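Uncharacterized protein MG296 homolog (Mycoplasma pneumoniae, PDB 2I15) is of unknown function but is an all-alpha protein of the Mg296 family that packs against another copy of itself. Local coordinates at residues A[96-100]-A[130-134]; A[104-108]-A[120-124]. One frame throughout, in Å; residues are numbered along the deposited sequence.

Contact 1. Residues A[96-100]-A[130-134]; sequences CQSFY and GVLTV
Gln97 and Val131 bring the two backbones closest, with 5.5 Å between their CA atoms, as the extended C-terminal tail after helix 120-128 runs alongside helix 92-113. This is the tail of an all-alpha fold: residues 131-133 have strand-like torsions, yet they lie against a helix and not in a sheet. Val131 fits between three helix side chains. Its CG1, anti to the backbone N (chi1 174°), approaches the Tyr100 ring obliquely, 3.6 Å from Tyr100 CG, while its CG2 turns to the other side and reaches Cys96 CB at 4.0 Å. Gln97 bends at chi2 (66°), which carries its amide over to the main chain of Leu132, with Gln97 CD 3.7 Å from Leu132 N. Tyr100 spans most of the tail, its CE2 passing 3.8 Å from Thr133 CA, and it buries more surface against the tail than any other residue here. The second subunit reaches both the helix and the tail, Gln10 of that subunit packing on Cys96 and Tyr53 of that subunit on Val134. At the phenol end Val134 N donates to Tyr100 OH near the ring plane, a 2.9 Å hydrogen bond that is almost straight (175° at the hydrogen).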
ATOM      1  N   CYS A  96       2.193  -2.797 -12.483  1.00 28.88           N
ATOM      2  CA  CYS A  96       2.083  -4.090 -11.814  1.00 26.47           C
ATOM      3  C   CYS A  96       1.730  -3.892 -10.355  1.00 24.34           C
ATOM      4  O   CYS A  96       1.135  -4.772  -9.719  1.00 25.22           O
ATOM      5  CB  CYS A  96       3.408  -4.841 -11.887  1.00 24.14           C
ATOM      6  SG  CYS A  96       3.778  -5.540 -13.483  1.00 30.40           S
ATOM      7  N   GLN A  97       2.116  -2.744  -9.813  1.00 18.56           N
ATOM      8  CA  GLN A  97       1.838  -2.470  -8.419  1.00 17.40           C
ATOM      9  C   GLN A  97       0.325  -2.351  -8.274  1.00 15.60           C
ATOM     10  O   GLN A  97      -0.251  -2.932  -7.360  1.00 13.50           O
ATOM     11  CB  GLN A  97       2.554  -1.189  -7.978  1.00 21.79           C
ATOM     12  CG  GLN A  97       2.458  -0.936  -6.478  1.00 20.92           C
ATOM     13  CD  GLN A  97       3.193  -1.982  -5.666  1.00 20.02           C
ATOM     14  OE1 GLN A  97       2.788  -2.309  -4.557  1.00 16.71           O
ATOM     15  NE2 GLN A  97       4.284  -2.504  -6.211  1.00 20.13           N
ATOM     16  N   SER A  98      -0.318  -1.644  -9.204  1.00 25.42           N
ATOM     17  CA  SER A  98      -1.773  -1.450  -9.174  1.00 26.42           C
ATOM     18  C   SER A  98      -2.571  -2.741  -9.355  1.00 26.54           C
ATOM     19  O   SER A  98      -3.620  -2.905  -8.739  1.00 27.45           O
ATOM     20  CB  SER A  98      -2.188  -0.455 -10.245  1.00 24.69           C
ATOM     21  OG  SER A  98      -1.513   0.777 -10.057  1.00 30.29           O
ATOM     22  N   PHE A  99      -2.085  -3.644 -10.205  1.00 14.73           N
ATOM     23  CA  PHE A  99      -2.742  -4.928 -10.436  1.00 15.12           C
ATOM     24  C   PHE A  99      -2.686  -5.741  -9.137  1.00 15.70           C
ATOM     25  O   PHE A  99      -3.667  -6.386  -8.743  1.00 15.91           O
ATOM     26  CB  PHE A  99      -2.013  -5.711 -11.519  1.00 26.16           C
ATOM     27  CG  PHE A  99      -2.710  -6.986 -11.925  1.00 28.45           C
ATOM     28  CD1 PHE A  99      -3.763  -6.955 -12.833  1.00 27.76           C
ATOM     29  CD2 PHE A  99      -2.295  -8.223 -11.419  1.00 28.12           C
ATOM     30  CE1 PHE A  99      -4.393  -8.131 -13.243  1.00 27.98           C
ATOM     31  CE2 PHE A  99      -2.922  -9.408 -11.826  1.00 27.63           C
ATOM     32  CZ  PHE A  99      -3.973  -9.358 -12.738  1.00 26.28           C
ATOM     33  N   TYR A 100      -1.546  -5.675  -8.458  1.00 21.87           N
ATOM     34  CA  TYR A 100      -1.364  -6.402  -7.211  1.00 23.35           C
ATOM     35  C   TYR A 100      -2.167  -5.797  -6.061  1.00 23.39           C
ATOM     36  O   TYR A 100      -2.842  -6.516  -5.316  1.00 23.03           O
ATOM     37  CB  TYR A 100       0.118  -6.424  -6.800  1.00 25.88           C
ATOM     38  CG  TYR A 100       0.346  -6.899  -5.363  1.00 27.08           C
ATOM     39  CD1 TYR A 100       0.388  -8.260  -5.046  1.00 26.29           C
ATOM     40  CD2 TYR A 100       0.494  -5.976  -4.318  1.00 26.69           C
ATOM     41  CE1 TYR A 100       0.584  -8.688  -3.725  1.00 27.70           C
ATOM     42  CE2 TYR A 100       0.684  -6.393  -2.999  1.00 26.04           C
ATOM     43  CZ  TYR A 100       0.726  -7.742  -2.710  1.00 28.47           C
ATOM     44  OH  TYR A 100       0.931  -8.140  -1.402  1.00 26.50           O
ATOM     45  N   GLY A 130       8.290  -7.244 -10.231  1.00 49.83           N
ATOM     46  CA  GLY A 130       8.800  -6.191  -9.367  1.00 49.13           C
ATOM     47  C   GLY A 130       7.707  -5.492  -8.584  1.00 48.02           C
ATOM     48  O   GLY A 130       7.344  -4.364  -8.896  1.00 48.28           O
ATOM     49  N   VAL A 131       7.182  -6.147  -7.557  1.00 29.97           N
ATOM     50  CA  VAL A 131       6.100  -5.555  -6.775  1.00 28.84           C
ATOM     51  C   VAL A 131       6.429  -5.357  -5.289  1.00 27.46           C
ATOM     52  O   VAL A 131       7.201  -6.121  -4.692  1.00 25.96           O
ATOM     53  CB  VAL A 131       4.823  -6.413  -6.920  1.00 48.47           C
ATOM     54  CG1 VAL A 131       3.733  -5.895  -6.011  1.00 49.63           C
ATOM     55  CG2 VAL A 131       4.346  -6.378  -8.361  1.00 48.03           C
ATOM     56  N   LEU A 132       5.861  -4.301  -4.710  1.00 27.90           N
ATOM     57  CA  LEU A 132       6.070  -3.985  -3.300  1.00 26.38           C
ATOM     58  C   LEU A 132       4.900  -4.643  -2.592  1.00 25.38           C
ATOM     59  O   LEU A 132       3.789  -4.096  -2.563  1.00 25.82           O
ATOM     60  CB  LEU A 132       6.049  -2.472  -3.083  1.00 30.97           C
ATOM     61  CG  LEU A 132       6.701  -1.979  -1.795  1.00 32.60           C
ATOM     62  CD1 LEU A 132       6.908  -0.476  -1.881  1.00 32.30           C
ATOM     63  CD2 LEU A 132       5.840  -2.375  -0.595  1.00 32.01           C
ATOM     64  N   THR A 133       5.148  -5.819  -2.026  1.00 29.44           N
ATOM     65  CA  THR A 133       4.097  -6.587  -1.379  1.00 28.66           C
ATOM     66  C   THR A 133       3.748  -6.235   0.052  1.00 29.01           C
ATOM     67  O   THR A 133       4.543  -5.650   0.789  1.00 29.97           O
ATOM     68  CB  THR A 133       4.428  -8.080  -1.431  1.00 35.53           C
ATOM     69  OG1 THR A 133       5.581  -8.345  -0.616  1.00 33.75           O
ATOM     70  CG2 THR A 133       4.687  -8.523  -2.875  1.00 33.59           C
ATOM     71  N   VAL A 134       2.535  -6.623   0.417  1.00 29.43           N
ATOM     72  CA  VAL A 134       1.961  -6.396   1.729  1.00 29.10           C
ATOM     73  C   VAL A 134       2.692  -7.157   2.859  1.00 30.09           C
ATOM     74  O   VAL A 134       2.499  -6.866   4.042  1.00 30.43           O
ATOM     75  CB  VAL A 134       0.431  -6.729   1.668  1.00 24.01           C
ATOM     76  CG1 VAL A 134      -0.116  -7.028   3.036  1.00 24.78           C
ATOM     77  CG2 VAL A 134      -0.314  -5.538   1.064  1.00 21.30           C
TER

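Contact 2. Residues A[104-108]-A[120-124]; sequences TLFIS and RYHQQ
Two consecutive helices of the C-terminal half, 92-113 and 120-128, meet here through Ile107, Ser108, Tyr121 and His122, within the fold and beside a subunit interface. The segment axes approach to 10.4 Å and their N-to-C directions differ by 121°, so the helices slant across each other instead of lying alongside. His122 fills the gap: with CG anti to its own carbonyl carbon (chi1 -83°), the imidazole extends to helix 92-113 and is touched on one face and along its edge. Over the face sits Ile107 CG2, 3.8 Å from the ring centroid and 26° off the normal, a CH-pi contact displaced toward the rim at CE1. In the ring plane Ser108 OG meets His122 NE2 in a 2.8 Å hydrogen bond in which either atom could be the donor. Also in plane, Thr104 O lies 3.5 Å from His122 CE1, although that carbonyl already accepts the helical bond from Ser108 N. His122 ND1 is also hydrogen-bonded, outside the two segments, where Tyr100 OH lies beside it, so both ring nitrogens have partners, consistent with a fixed ring orientation. This is helix-to-helix packing in an all-alpha fold, with a polar bond set inside a buried join where, of five touching residues, only Ile107 is purely aliphatic; helix 92-113 is kinked here, the N atoms of Leu105 and Phe106 having no bond to the preceding turn. Tyr121 borders the other flank of Ile107: its CD2 is 3.6 Å from Ile107 CG2, so that one methyl group touches both rings. The same CD2 stands 3.3 Å from Ile107 O, which approaches the phenol ring obliquely. Beyond Ile107 the phenol leads out to the interface, where Tyr121 OH is hydrogen-bonded to Glu21 OE2 of the second subunit.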
ATOM      1  N   THR A 104      -4.686  -8.162  -3.585  1.00 26.29           N
ATOM      2  CA  THR A 104      -4.119  -8.501  -2.280  1.00 26.92           C
ATOM      3  C   THR A 104      -4.909  -9.545  -1.465  1.00 26.82           C
ATOM      4  O   THR A 104      -4.350 -10.549  -1.019  1.00 23.87           O
ATOM      5  CB  THR A 104      -3.928  -7.195  -1.457  1.00 28.04           C
ATOM      6  OG1 THR A 104      -2.535  -6.993  -1.192  1.00 30.81           O
ATOM      7  CG2 THR A 104      -4.672  -7.266  -0.140  1.00 26.44           C
ATOM      8  N   LEU A 105      -6.206  -9.304  -1.285  1.00 23.13           N
ATOM      9  CA  LEU A 105      -7.069 -10.192  -0.515  1.00 23.63           C
ATOM     10  C   LEU A 105      -7.234 -11.521  -1.264  1.00 24.08           C
ATOM     11  O   LEU A 105      -7.295 -12.592  -0.657  1.00 21.23           O
ATOM     12  CB  LEU A 105      -8.432  -9.525  -0.307  1.00 33.04           C
ATOM     13  CG  LEU A 105      -9.439  -9.965   0.765  1.00 33.95           C
ATOM     14  CD1 LEU A 105      -9.638 -11.458   0.731  1.00 38.34           C
ATOM     15  CD2 LEU A 105      -8.967  -9.522   2.108  1.00 32.92           C
ATOM     16  N   PHE A 106      -7.287 -11.427  -2.592  1.00 22.01           N
ATOM     17  CA  PHE A 106      -7.418 -12.570  -3.495  1.00 19.48           C
ATOM     18  C   PHE A 106      -6.181 -13.456  -3.346  1.00 19.13           C
ATOM     19  O   PHE A 106      -6.280 -14.676  -3.232  1.00 18.79           O
ATOM     20  CB  PHE A 106      -7.491 -12.059  -4.933  1.00 22.15           C
ATOM     21  CG  PHE A 106      -7.814 -13.116  -5.954  1.00 23.95           C
ATOM     22  CD1 PHE A 106      -9.130 -13.402  -6.290  1.00 22.49           C
ATOM     23  CD2 PHE A 106      -6.797 -13.811  -6.592  1.00 24.76           C
ATOM     24  CE1 PHE A 106      -9.426 -14.360  -7.252  1.00 24.05           C
ATOM     25  CE2 PHE A 106      -7.086 -14.777  -7.556  1.00 25.53           C
ATOM     26  CZ  PHE A 106      -8.401 -15.045  -7.880  1.00 25.23           C
ATOM     27  N   ILE A 107      -5.016 -12.819  -3.325  1.00 30.46           N
ATOM     28  CA  ILE A 107      -3.741 -13.517  -3.224  1.00 30.95           C
ATOM     29  C   ILE A 107      -3.518 -14.280  -1.914  1.00 32.68           C
ATOM     30  O   ILE A 107      -2.896 -15.347  -1.922  1.00 33.56           O
ATOM     31  CB  ILE A 107      -2.618 -12.519  -3.476  1.00 26.81           C
ATOM     32  CG1 ILE A 107      -2.755 -11.998  -4.916  1.00 24.58           C
ATOM     33  CG2 ILE A 107      -1.247 -13.177  -3.261  1.00 27.43           C
ATOM     34  CD1 ILE A 107      -1.870 -10.847  -5.228  1.00 27.82           C
ATOM     35  N   SER A 108      -4.020 -13.748  -0.797  1.00 25.47           N
ATOM     36  CA  SER A 108      -3.869 -14.415   0.503  1.00 25.41           C
ATOM     37  C   SER A 108      -4.719 -15.677   0.523  1.00 25.72           C
ATOM     38  O   SER A 108      -4.281 -16.720   1.002  1.00 25.05           O
ATOM     39  CB  SER A 108      -4.310 -13.503   1.651  1.00 35.65           C
ATOM     40  OG  SER A 108      -3.430 -12.408   1.807  1.00 34.93           O
ATOM     41  N   ARG A 120       4.872 -15.574   2.689  1.00 25.03           N
ATOM     42  CA  ARG A 120       5.925 -16.038   1.782  1.00 27.97           C
ATOM     43  C   ARG A 120       5.369 -16.017   0.351  1.00 26.15           C
ATOM     44  O   ARG A 120       6.057 -15.631  -0.610  1.00 23.70           O
ATOM     45  CB  ARG A 120       6.398 -17.449   2.124  1.00 89.08           C
ATOM     46  CG  ARG A 120       7.572 -17.878   1.248  1.00 97.07           C
ATOM     47  CD  ARG A 120       7.889 -19.361   1.387  1.00102.16           C
ATOM     48  NE  ARG A 120       9.224 -19.572   1.938  1.00108.02           N
ATOM     49  CZ  ARG A 120       9.605 -19.166   3.145  1.00110.88           C
ATOM     50  NH1 ARG A 120       8.747 -18.529   3.932  1.00111.71           N
ATOM     51  NH2 ARG A 120      10.844 -19.399   3.563  1.00111.86           N
ATOM     52  N   TYR A 121       4.103 -16.410   0.228  1.00 41.49           N
ATOM     53  CA  TYR A 121       3.431 -16.432  -1.063  1.00 40.69           C
ATOM     54  C   TYR A 121       3.551 -15.017  -1.635  1.00 39.71           C
ATOM     55  O   TYR A 121       4.075 -14.807  -2.741  1.00 39.80           O
ATOM     56  CB  TYR A 121       1.956 -16.809  -0.869  1.00 33.19           C
ATOM     57  CG  TYR A 121       1.230 -17.173  -2.145  1.00 31.97           C
ATOM     58  CD1 TYR A 121       1.581 -18.309  -2.862  1.00 30.90           C
ATOM     59  CD2 TYR A 121       0.195 -16.379  -2.633  1.00 29.77           C
ATOM     60  CE1 TYR A 121       0.918 -18.654  -4.026  1.00 30.30           C
ATOM     61  CE2 TYR A 121      -0.478 -16.718  -3.803  1.00 29.83           C
ATOM     62  CZ  TYR A 121      -0.102 -17.857  -4.495  1.00 31.06           C
ATOM     63  OH  TYR A 121      -0.735 -18.189  -5.670  1.00 32.20           O
ATOM     64  N   HIS A 122       3.062 -14.056  -0.857  1.00 22.68           N
ATOM     65  CA  HIS A 122       3.093 -12.654  -1.237  1.00 21.66           C
ATOM     66  C   HIS A 122       4.495 -12.172  -1.599  1.00 22.52           C
ATOM     67  O   HIS A 122       4.685 -11.453  -2.583  1.00 22.48           O
ATOM     68  CB  HIS A 122       2.573 -11.793  -0.086  1.00 24.03           C
ATOM     69  CG  HIS A 122       1.083 -11.687  -0.038  1.00 21.08           C
ATOM     70  ND1 HIS A 122       0.376 -10.891  -0.898  1.00 20.98           N
ATOM     71  CD2 HIS A 122       0.184 -12.283   0.776  1.00 19.22           C
ATOM     72  CE1 HIS A 122      -0.918 -10.995  -0.623  1.00 15.06           C
ATOM     73  NE2 HIS A 122      -1.053 -11.830   0.382  1.00 20.93           N
ATOM     74  N   GLN A 123       5.476 -12.561  -0.794  1.00 37.05           N
ATOM     75  CA  GLN A 123       6.858 -12.150  -1.023  1.00 39.17           C
ATOM     76  C   GLN A 123       7.447 -12.722  -2.309  1.00 39.94           C
ATOM     77  O   GLN A 123       8.137 -12.014  -3.044  1.00 40.37           O
ATOM     78  CB  GLN A 123       7.693 -12.520   0.200  1.00 36.30           C
ATOM     79  CG  GLN A 123       7.306 -11.672   1.395  1.00 40.15           C
ATOM     80  CD  GLN A 123       7.909 -12.153   2.710  1.00 42.50           C
ATOM     81  OE1 GLN A 123       8.368 -13.294   2.819  1.00 43.37           O
ATOM     82  NE2 GLN A 123       7.887 -11.285   3.723  1.00 42.17           N
ATOM     83  N   GLN A 124       7.166 -13.989  -2.594  1.00 31.11           N
ATOM     84  CA  GLN A 124       7.664 -14.585  -3.823  1.00 32.48           C
ATOM     85  C   GLN A 124       7.062 -13.767  -4.967  1.00 32.63           C
ATOM     86  O   GLN A 124       7.764 -13.309  -5.879  1.00 32.27           O
ATOM     87  CB  GLN A 124       7.229 -16.047  -3.894  1.00 45.88           C
ATOM     88  CG  GLN A 124       7.689 -16.854  -2.698  1.00 49.40           C
ATOM     89  CD  GLN A 124       7.169 -18.286  -2.705  1.00 53.67           C
ATOM     90  OE1 GLN A 124       5.958 -18.528  -2.790  1.00 56.92           O
ATOM     91  NE2 GLN A 124       8.087 -19.244  -2.605  1.00 55.05           N
TER

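How the contacts relate
From the N terminus, helices 9-23, 27-41 and 57-75 come before either contact. Helix 92-113 then supplies the first segment of both, 96-100 for contact 1 and, a little over two turns on, 104-108 for contact 2. The chain turns back after residue 113, and helix 120-128 closes the shorter loop at contact 2; the tail 130-134 closes the longer one at contact 1, so contact 2 is nested inside it. Their centres are 10 Å apart and they touch: Tyr100 OH lies 2.9 Å from His122 ND1, and Val134 CG2 3.5 Å from Thr104 OG1. Both contacts thus tie helix 92-113 to the C-terminal part of the chain, and the second subunit touches both.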